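Local coordinates for P-granule scaffold (Caenorhabditis japonica, PDB 5W4A), which probably acts as a scaffold of germ (P) granules, this N-terminal domain being one folded, largely helical part of it, at residues 17-22 with 173-178; 155-160 with 179-184. One frame throughout, in Å; residues are numbered along the deposited sequence.

Interaction 1: 17-22 with 173-178; sequences YFFPNL and YVFTKI. With EDO (1,2-ethanediol), chain T; EDO (1,2-ethanediol), chain Q.
Three phenylalanine rings, Phe18, Phe19 and Phe175, meet as a chain of T-shaped pairs. Phe175 presents its CE2–CZ edge to one face of Phe18, with Phe175 CE2 3.6 Å from Phe18 CD1 and the planes at 75°; the opposite face of Phe18 is taken by the ring of Tyr17, through CD2. Phe175 in turn offers one of its own faces to the edge of Phe19, whose CZ comes within 3.7 Å of Phe175 CE1 at an interplanar angle of 60°. Over a face of Phe19 sits the methyl CG1 of Val174, 3.5 Å from the ring centroid in a CH-pi contact. That methyl lies anti to the backbone N (chi1 176°), which leaves Val174 CG2 beside the N to meet Leu22 CD2 tip to tip at 3.9 Å. A beta-branched valine thus serves two neighbours from one helical position. Phe19 is also the N-cap residue of helix 20-28, and its side chain also touches Phe43 and Phe170. With an alanine at Phe19, Val174 CG1 would probably lose the ring face it rests on, one face of Phe175 its edge partner, and a gap would open between the segments. Outside the apolar patch, Asp171 accepts the N-H groups of Tyr17 and Phe18, and Ile178 O accepts hydrogen bonds from two 1,2-ethanediols, probably from the crystallisation liquor. No hydrogen bond crosses the contact, so cohesion rests on dispersion plus C-H groups of ring edges and of the Val174 methyl pointed at pi faces; such edge-to-face pairs probably limit how far the rings can slide.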
loop_
_atom_site.group_PDB
_atom_site.type_symbol
_atom_site.label_atom_id
_atom_site.label_comp_id
_atom_site.label_asym_id
_atom_site.label_seq_id
_atom_site.Cartn_x
_atom_site.Cartn_y
_atom_site.Cartn_z
ATOM N N TYR C 17 3.865 2.521 -15.301
ATOM C CA TYR C 17 5.295 2.274 -15.113
ATOM C C TYR C 17 5.769 1.154 -16.039
ATOM O O TYR C 17 6.746 1.319 -16.781
ATOM C CB TYR C 17 5.636 1.918 -13.640
ATOM C CG TYR C 17 7.062 1.515 -13.567
ATOM C CD1 TYR C 17 8.079 2.454 -13.743
ATOM C CD2 TYR C 17 7.411 0.175 -13.449
ATOM C CE1 TYR C 17 9.397 2.082 -13.818
ATOM C CE2 TYR C 17 8.726 -0.210 -13.502
ATOM C CZ TYR C 17 9.717 0.747 -13.685
ATOM O OH TYR C 17 11.036 0.400 -13.744
ATOM N N PHE C 18 5.060 0.021 -16.029
ATOM C CA PHE C 18 5.563 -1.211 -16.645
ATOM C C PHE C 18 5.304 -1.289 -18.149
ATOM O O PHE C 18 5.960 -2.075 -18.835
ATOM C CB PHE C 18 4.918 -2.431 -15.975
ATOM C CG PHE C 18 5.407 -2.702 -14.574
ATOM C CD1 PHE C 18 4.689 -2.261 -13.468
ATOM C CD2 PHE C 18 6.591 -3.417 -14.362
ATOM C CE1 PHE C 18 5.143 -2.513 -12.187
ATOM C CE2 PHE C 18 7.038 -3.677 -13.079
ATOM C CZ PHE C 18 6.329 -3.211 -11.991
ATOM N N PHE C 19 4.358 -0.503 -18.684
ATOM C CA PHE C 19 3.891 -0.663 -20.069
ATOM C C PHE C 19 3.803 0.662 -20.845
ATOM O O PHE C 19 2.809 0.927 -21.524
ATOM C CB PHE C 19 2.529 -1.355 -20.064
ATOM C CG PHE C 19 2.548 -2.738 -19.441
ATOM C CD1 PHE C 19 3.131 -3.783 -20.107
ATOM C CD2 PHE C 19 2.009 -2.954 -18.171
ATOM C CE1 PHE C 19 3.161 -5.073 -19.534
ATOM C CE2 PHE C 19 2.039 -4.220 -17.597
ATOM C CZ PHE C 19 2.625 -5.272 -18.295
ATOM N N PRO C 20 4.835 1.494 -20.809
ATOM C CA PRO C 20 4.712 2.778 -21.546
ATOM C C PRO C 20 4.506 2.651 -23.052
ATOM O O PRO C 20 3.715 3.427 -23.611
ATOM C CB PRO C 20 6.031 3.487 -21.228
ATOM C CG PRO C 20 6.970 2.419 -20.816
ATOM C CD PRO C 20 6.139 1.409 -20.116
ATOM N N ASN C 21 5.179 1.715 -23.741
ATOM C CA ASN C 21 4.974 1.641 -25.187
ATOM C C ASN C 21 3.600 1.066 -25.519
ATOM O O ASN C 21 3.032 1.406 -26.564
ATOM C CB ASN C 21 6.096 0.820 -25.836
ATOM C CG ASN C 21 6.149 0.988 -27.340
ATOM O OD1 ASN C 21 5.980 2.100 -27.864
ATOM N ND2 ASN C 21 6.432 -0.106 -28.047
ATOM N N LEU C 22 3.034 0.224 -24.644
ATOM C CA LEU C 22 1.670 -0.261 -24.863
ATOM C C LEU C 22 0.673 0.881 -24.733
ATOM O O LEU C 22 -0.274 0.992 -25.525
ATOM C CB LEU C 22 1.342 -1.379 -23.871
ATOM C CG LEU C 22 -0.078 -1.953 -23.904
ATOM C CD1 LEU C 22 -0.328 -2.656 -25.219
ATOM C CD2 LEU C 22 -0.296 -2.933 -22.760
ATOM N N TYR C 173 -4.161 -4.000 -14.321
ATOM C CA TYR C 173 -5.110 -4.583 -15.273
ATOM C C TYR C 173 -4.396 -5.374 -16.362
ATOM O O TYR C 173 -4.807 -6.494 -16.692
ATOM C CB TYR C 173 -5.980 -3.480 -15.883
ATOM C CG TYR C 173 -7.087 -4.041 -16.744
ATOM C CD1 TYR C 173 -8.152 -4.714 -16.147
ATOM C CD2 TYR C 173 -7.043 -3.960 -18.113
ATOM C CE1 TYR C 173 -9.156 -5.266 -16.890
ATOM C CE2 TYR C 173 -8.103 -4.502 -18.895
ATOM C CZ TYR C 173 -9.129 -5.154 -18.255
ATOM O OH TYR C 173 -10.179 -5.749 -18.942
ATOM N N VAL C 174 -3.341 -4.801 -16.949
ATOM C CA VAL C 174 -2.579 -5.511 -17.978
ATOM C C VAL C 174 -2.009 -6.806 -17.424
ATOM O O VAL C 174 -2.142 -7.867 -18.043
ATOM C CB VAL C 174 -1.462 -4.626 -18.550
ATOM C CG1 VAL C 174 -0.607 -5.405 -19.546
ATOM C CG2 VAL C 174 -2.022 -3.360 -19.247
ATOM N N PHE C 175 -1.353 -6.752 -16.255
ATOM C CA PHE C 175 -0.821 -7.992 -15.665
ATOM C C PHE C 175 -1.928 -9.011 -15.423
ATOM O O PHE C 175 -1.737 -10.208 -15.659
ATOM C CB PHE C 175 -0.083 -7.717 -14.344
ATOM C CG PHE C 175 1.308 -7.119 -14.507
ATOM C CD1 PHE C 175 2.311 -7.816 -15.188
ATOM C CD2 PHE C 175 1.639 -5.876 -13.935
ATOM C CE1 PHE C 175 3.607 -7.292 -15.328
ATOM C CE2 PHE C 175 2.944 -5.362 -14.061
ATOM C CZ PHE C 175 3.914 -6.056 -14.770
ATOM N N THR C 176 -3.079 -8.568 -14.922
ATOM C CA THR C 176 -4.182 -9.488 -14.687
ATOM C C THR C 176 -4.593 -10.180 -15.979
ATOM O O THR C 176 -4.794 -11.405 -16.001
ATOM C CB THR C 176 -5.356 -8.734 -14.066
ATOM O OG1 THR C 176 -5.009 -8.331 -12.728
ATOM C CG2 THR C 176 -6.608 -9.579 -14.014
ATOM N N LYS C 177 -4.702 -9.420 -17.071
ATOM C CA LYS C 177 -5.096 -9.990 -18.360
ATOM C C LYS C 177 -4.052 -10.982 -18.865
ATOM O O LYS C 177 -4.396 -12.105 -19.276
ATOM C CB LYS C 177 -5.308 -8.867 -19.392
ATOM C CG LYS C 177 -6.542 -7.985 -19.183
ATOM C CD LYS C 177 -7.839 -8.681 -19.585
ATOM C CE LYS C 177 -7.880 -8.954 -21.080
ATOM N NZ LYS C 177 -9.205 -9.469 -21.521
ATOM N N ILE C 178 -2.761 -10.593 -18.850
ATOM C CA ILE C 178 -1.721 -11.407 -19.482
ATOM C C ILE C 178 -1.392 -12.643 -18.661
ATOM O O ILE C 178 -1.095 -13.705 -19.223
ATOM C CB ILE C 178 -0.466 -10.551 -19.735
ATOM C CG1 ILE C 178 -0.799 -9.455 -20.745
ATOM C CG2 ILE C 178 0.721 -11.415 -20.175
ATOM C CD1 ILE C 178 -1.108 -9.971 -22.141
HETATM C C1 EDO T . -3.660 -16.021 -19.948
HETATM O O1 EDO T . -2.944 -17.251 -20.126
HETATM C C2 EDO T . -3.542 -15.098 -21.170
HETATM O O2 EDO T . -2.203 -15.014 -21.698
HETATM C C1 EDO Q . 2.190 -15.558 -19.428
HETATM O O1 EDO Q . 0.939 -16.204 -19.130
HETATM C C2 EDO Q . 2.547 -15.723 -20.902
HETATM O O2 EDO Q . 1.791 -14.808 -21.705
#

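Interaction 2: 155-160 with 179-184; sequences EKFTEL and LGLEDE
Leu181 drives its isobutyl group against helix 153-160, where Phe157 and Leu160 receive it. Leu181 CD1 reaches Leu160 CD1 at 3.8 Å, the two side chains crossing at about a right angle, while Leu181 CB lies 4.1 Å from Phe157 CD1, approaching the ring obliquely. With CG anti to the carbonyl carbon (chi1 -54°), the branched end of Leu181 lets one residue touch both Leu160 CD1 and the Phe157 backbone at CA. Toward the partly exposed side the fit is looser: Leu179 CD1 stays 4.4 Å from Leu160 CD1. The extended chain of Lys156 brings only its end, CE and NZ, across Leu179 CD1 at about a right angle, and its ammonium is bound by the carbonyl O of Ala83. Farther along, Glu182 turns away from the helix and forms a salt bridge with Arg194, at an exposed position fitting a charged residue. Arg128 of the second subunit packs on Phe157 and hydrogen-bonds Thr158. Between the two leucines Gly180 adopts positive phi (66°), a conformation that favours glycine. The segment 179-184 thus begins with the Schellman motif at Gly180 that ends helix 169-179, followed by a hydrophobic residue, Leu181, packed on helix 153-160.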
loop_
_atom_site.group_PDB
_atom_site.type_symbol
_atom_site.label_atom_id
_atom_site.label_comp_id
_atom_site.label_asym_id
_atom_site.label_seq_id
_atom_site.Cartn_x
_atom_site.Cartn_y
_atom_site.Cartn_z
ATOM N N GLU C 155 -1.742 -14.797 -4.519
ATOM C CA GLU C 155 -0.783 -13.936 -3.848
ATOM C C GLU C 155 -0.209 -12.923 -4.828
ATOM O O GLU C 155 -0.082 -11.734 -4.510
ATOM C CB GLU C 155 0.335 -14.790 -3.230
ATOM C CG GLU C 155 1.356 -13.965 -2.492
ATOM C CD GLU C 155 2.566 -14.735 -1.963
ATOM O OE1 GLU C 155 2.768 -15.926 -2.304
ATOM O OE2 GLU C 155 3.343 -14.107 -1.216
ATOM N N LYS C 156 0.138 -13.382 -6.030
ATOM C CA LYS C 156 0.690 -12.479 -7.023
ATOM C C LYS C 156 -0.311 -11.382 -7.362
ATOM O O LYS C 156 0.059 -10.204 -7.450
ATOM C CB LYS C 156 1.103 -13.274 -8.265
ATOM C CG LYS C 156 2.061 -12.565 -9.148
ATOM C CD LYS C 156 2.563 -13.441 -10.327
ATOM C CE LYS C 156 3.712 -12.728 -11.092
ATOM N NZ LYS C 156 4.308 -13.460 -12.303
ATOM N N PHE C 157 -1.587 -11.747 -7.543
ATOM C CA PHE C 157 -2.634 -10.749 -7.767
ATOM C C PHE C 157 -2.743 -9.771 -6.596
ATOM O O PHE C 157 -2.848 -8.552 -6.797
ATOM C CB PHE C 157 -3.980 -11.434 -8.012
ATOM C CG PHE C 157 -5.097 -10.464 -8.153
ATOM C CD1 PHE C 157 -5.204 -9.695 -9.303
ATOM C CD2 PHE C 157 -6.021 -10.272 -7.141
ATOM C CE1 PHE C 157 -6.206 -8.779 -9.438
ATOM C CE2 PHE C 157 -7.041 -9.363 -7.291
ATOM C CZ PHE C 157 -7.122 -8.610 -8.441
ATOM N N THR C 158 -2.690 -10.282 -5.368
ATOM C CA THR C 158 -2.772 -9.421 -4.194
ATOM C C THR C 158 -1.639 -8.402 -4.177
ATOM O O THR C 158 -1.864 -7.214 -3.886
ATOM C CB THR C 158 -2.740 -10.291 -2.924
ATOM O OG1 THR C 158 -3.874 -11.170 -2.932
ATOM C CG2 THR C 158 -2.768 -9.459 -1.674
ATOM N N GLU C 159 -0.426 -8.837 -4.486
ATOM C CA GLU C 159 0.714 -7.918 -4.446
ATOM C C GLU C 159 0.684 -6.937 -5.627
ATOM O O GLU C 159 0.925 -5.737 -5.448
ATOM C CB GLU C 159 2.037 -8.691 -4.407
ATOM C CG GLU C 159 2.195 -9.552 -3.145
ATOM C CD GLU C 159 2.218 -8.760 -1.821
ATOM O OE1 GLU C 159 2.316 -7.522 -1.807
ATOM O OE2 GLU C 159 2.152 -9.427 -0.755
ATOM N N LEU C 160 0.358 -7.414 -6.829
ATOM C CA LEU C 160 0.227 -6.505 -7.974
ATOM C C LEU C 160 -0.881 -5.476 -7.760
ATOM O O LEU C 160 -0.831 -4.360 -8.302
ATOM C CB LEU C 160 -0.049 -7.312 -9.236
ATOM C CG LEU C 160 1.131 -8.060 -9.821
ATOM C CD1 LEU C 160 0.700 -9.109 -10.830
ATOM C CD2 LEU C 160 2.109 -7.068 -10.456
ATOM N N LEU C 179 -1.429 -12.538 -17.336
ATOM C CA LEU C 179 -1.095 -13.651 -16.464
ATOM C C LEU C 179 -2.297 -14.487 -16.078
ATOM O O LEU C 179 -2.133 -15.434 -15.305
ATOM C CB LEU C 179 -0.410 -13.135 -15.204
ATOM C CG LEU C 179 0.912 -12.416 -15.490
ATOM C CD1 LEU C 179 1.450 -11.865 -14.190
ATOM C CD2 LEU C 179 1.918 -13.317 -16.192
ATOM N N GLY C 180 -3.489 -14.126 -16.533
ATOM C CA GLY C 180 -4.670 -14.925 -16.236
ATOM C C GLY C 180 -5.032 -14.926 -14.768
ATOM O O GLY C 180 -5.386 -15.974 -14.216
ATOM N N LEU C 181 -4.949 -13.775 -14.110
ATOM C CA LEU C 181 -5.191 -13.729 -12.678
ATOM C C LEU C 181 -6.658 -13.553 -12.309
ATOM O O LEU C 181 -6.978 -13.594 -11.114
ATOM C CB LEU C 181 -4.368 -12.594 -12.033
ATOM C CG LEU C 181 -2.871 -12.675 -12.364
ATOM C CD1 LEU C 181 -2.133 -11.500 -11.758
ATOM C CD2 LEU C 181 -2.260 -13.978 -11.903
ATOM N N GLU C 182 -7.548 -13.312 -13.274
ATOM C CA GLU C 182 -8.970 -13.188 -12.968
ATOM C C GLU C 182 -9.589 -14.582 -12.851
ATOM O O GLU C 182 -9.546 -15.372 -13.799
ATOM C CB GLU C 182 -9.677 -12.347 -14.036
ATOM C CG GLU C 182 -11.134 -12.075 -13.665
ATOM C CD GLU C 182 -11.881 -11.231 -14.694
ATOM O OE1 GLU C 182 -11.268 -10.801 -15.692
ATOM O OE2 GLU C 182 -13.088 -11.001 -14.476
ATOM N N ASP C 183 -10.150 -14.889 -11.688
ATOM C CA ASP C 183 -10.847 -16.158 -11.481
ATOM C C ASP C 183 -12.009 -15.880 -10.532
ATOM O O ASP C 183 -12.290 -14.727 -10.203
ATOM C CB ASP C 183 -9.876 -17.240 -10.985
ATOM C CG ASP C 183 -9.362 -16.999 -9.555
ATOM O OD1 ASP C 183 -9.920 -16.179 -8.795
ATOM O OD2 ASP C 183 -8.377 -17.662 -9.179
ATOM N N GLU C 184 -12.709 -16.935 -10.096
ATOM C CA GLU C 184 -13.889 -16.710 -9.267
ATOM C C GLU C 184 -13.551 -15.983 -7.957
ATOM O O GLU C 184 -14.377 -15.214 -7.450
ATOM C CB GLU C 184 -14.594 -18.049 -8.984
ATOM C CG GLU C 184 -13.774 -19.020 -8.149
ATOM C CD GLU C 184 -14.435 -20.389 -7.989
ATOM O OE1 GLU C 184 -15.488 -20.634 -8.624
ATOM O OE2 GLU C 184 -13.890 -21.218 -7.222
#

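Overall arrangement
From the N terminus, the chain leaves the two-stranded hairpin of 9-11 and 14-16, enters interaction 1 at 17-22, and meets its partner 173-178 only after 150 intervening residues, more than half of them helical. Within that long loop lies 155-160, the first half of interaction 2; its partner 179-184 follows directly after 173-178, so the two contacts cross rather than nest. Interaction 2 closes a short loop of 18 residues, tying helix 153-160 to the end of helix 169-179. Helix 169-179 joins both: one part meets the N-terminal region near the centre of the chain. They touch where Phe175 packs on Leu160 and Thr176 O probably accepts a hydrogen bond from Leu181 N.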